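Local atomic coordinates of glutathione s-transferase (PDB entry 2WS2), a protein that probably catalyses the conjugation of glutathione to electrophilic substrates in the parasitic nematode Haemonchus contortus. Residues 86-91 / 154-159. Residues are numbered along the deposited sequence; the frame is centred on the assembly and turned at random.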
# COMPACT_ATOMS: atom_id res chain seq x y z
N ALA A 86 -7.07 -0.13 11.34
CA ALA A 86 -6.71 -1.13 10.36
C ALA A 86 -7.81 -1.09 9.34
O ALA A 86 -7.60 -1.34 8.18
CB ALA A 86 -6.63 -2.50 10.98
N VAL A 87 -9.01 -0.85 9.81
CA VAL A 87 -10.14 -0.70 8.87
C VAL A 87 -9.83 0.42 7.86
O VAL A 87 -9.97 0.25 6.65
CB VAL A 87 -11.47 -0.48 9.64
CG1 VAL A 87 -12.51 0.32 8.77
CG2 VAL A 87 -12.07 -1.84 10.14
N VAL A 88 -9.43 1.55 8.39
CA VAL A 88 -8.96 2.76 7.72
C VAL A 88 -7.85 2.44 6.74
O VAL A 88 -7.93 2.81 5.56
CB VAL A 88 -8.39 3.72 8.75
CG1 VAL A 88 -7.36 4.71 8.12
CG2 VAL A 88 -9.50 4.51 9.47
N ASP A 89 -6.85 1.68 7.23
CA ASP A 89 -5.82 1.18 6.38
C ASP A 89 -6.44 0.38 5.25
O ASP A 89 -6.11 0.65 4.15
CB ASP A 89 -4.76 0.32 7.17
CG ASP A 89 -3.80 1.18 7.99
OD1 ASP A 89 -3.70 2.41 7.74
OD2 ASP A 89 -3.10 0.64 8.90
N SER A 90 -7.36 -0.55 5.51
CA SER A 90 -7.81 -1.49 4.47
C SER A 90 -8.57 -0.77 3.35
O SER A 90 -8.55 -1.20 2.19
CB SER A 90 -8.73 -2.58 5.06
OG SER A 90 -10.07 -2.05 5.27
N ILE A 91 -9.29 0.28 3.72
CA ILE A 91 -10.01 1.15 2.72
C ILE A 91 -9.07 2.05 1.85
O ILE A 91 -9.16 2.04 0.65
CB ILE A 91 -11.13 2.01 3.38
CG1 ILE A 91 -12.15 1.08 4.06
CG2 ILE A 91 -11.83 2.90 2.29
CD1 ILE A 91 -13.27 1.76 4.85
N THR A 154 -11.19 10.57 8.98
CA THR A 154 -9.92 9.80 8.92
C THR A 154 -9.23 10.00 7.55
O THR A 154 -9.83 10.63 6.67
CB THR A 154 -10.21 8.33 9.25
OG1 THR A 154 -8.99 7.64 9.60
CG2 THR A 154 -10.91 7.64 8.08
N PHE A 155 -8.00 9.49 7.31
CA PHE A 155 -7.32 9.81 6.04
C PHE A 155 -7.93 8.97 4.94
O PHE A 155 -7.76 9.28 3.75
CB PHE A 155 -5.75 9.65 6.07
CG PHE A 155 -5.29 8.23 6.37
CD1 PHE A 155 -5.03 7.84 7.68
CD2 PHE A 155 -5.15 7.29 5.36
CE1 PHE A 155 -4.64 6.53 7.98
CE2 PHE A 155 -4.73 5.97 5.65
CZ PHE A 155 -4.48 5.60 6.97
N ALA A 156 -8.68 7.94 5.35
CA ALA A 156 -9.41 7.12 4.38
C ALA A 156 -10.50 7.94 3.66
O ALA A 156 -10.74 7.76 2.46
CB ALA A 156 -9.99 5.94 5.04
N ASP A 157 -11.16 8.81 4.43
CA ASP A 157 -11.99 9.91 3.89
C ASP A 157 -11.20 10.82 2.93
O ASP A 157 -11.66 11.14 1.83
CB ASP A 157 -12.54 10.71 5.06
CG ASP A 157 -13.60 9.93 5.83
OD1 ASP A 157 -14.47 9.35 5.19
OD2 ASP A 157 -13.55 9.87 7.06
N LEU A 158 -9.98 11.20 3.32
CA LEU A 158 -9.24 12.14 2.51
C LEU A 158 -8.95 11.57 1.13
O LEU A 158 -9.12 12.27 0.13
CB LEU A 158 -8.01 12.70 3.24
CG LEU A 158 -8.33 13.42 4.55
CD1 LEU A 158 -7.12 13.99 5.20
CD2 LEU A 158 -9.41 14.55 4.35
N TYR A 159 -8.68 10.27 1.07
CA TYR A 159 -8.17 9.70 -0.18
C TYR A 159 -9.27 9.54 -1.20
O TYR A 159 -9.08 9.78 -2.38
CB TYR A 159 -7.52 8.34 0.07
CG TYR A 159 -6.01 8.36 0.23
CD1 TYR A 159 -5.18 8.49 -0.88
CD2 TYR A 159 -5.43 8.16 1.48
CE1 TYR A 159 -3.78 8.48 -0.74
CE2 TYR A 159 -4.01 8.15 1.62
CZ TYR A 159 -3.21 8.30 0.51
OH TYR A 159 -1.85 8.31 0.66
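Val88 splits its two methyls between two neighbours at the start of helix 155-162, CG1 on the Phe155 ring and CG2 on Thr154. CG1, anti to the backbone N, lies over one face, off centre toward the CZ-CE1 side and a tight 3.2 Å from CZ. The Val88 and Thr154 side chains slide past each other in opposite senses, bringing CG2 to 3.2 Å from Thr154 OG1. Phe155 holds CG between its own backbone N and carbonyl carbon (chi1 61°), which swings the ring back toward helix 82-100. At the ring edge, close to its plane, Asp89 OD1 sits 3.4 Å from CZ. Carboxylate and ring are turned 44° apart; OD1 also forms a salt bridge with Arg69 NE of the same chain, on helix 64-75. The two helices run nearly parallel, 15° apart, inside the all-helical C-terminal domain of the glutathione transferase fold, while Phe155 also reaches Ile17 and Ala72 of the thioredoxin-like domain. Opposite Val88, small Ala156 lets the backbones close in, its CB 3.8 Å from Val88 O; a turn further on, Ile91 CB is 4.4 Å from Ala156 CB. Thr154-Phe155-Ala156-Asp157 fits the Ser/Thr-X-X-Asp capping-box sequence of this helix start in glutathione transferases, but only half forms: Thr154 N gives a nearly straight 3.1 Å hydrogen bond to Asp157 OD2, whereas the Thr154 hydroxyl bonds to Tyr77 O.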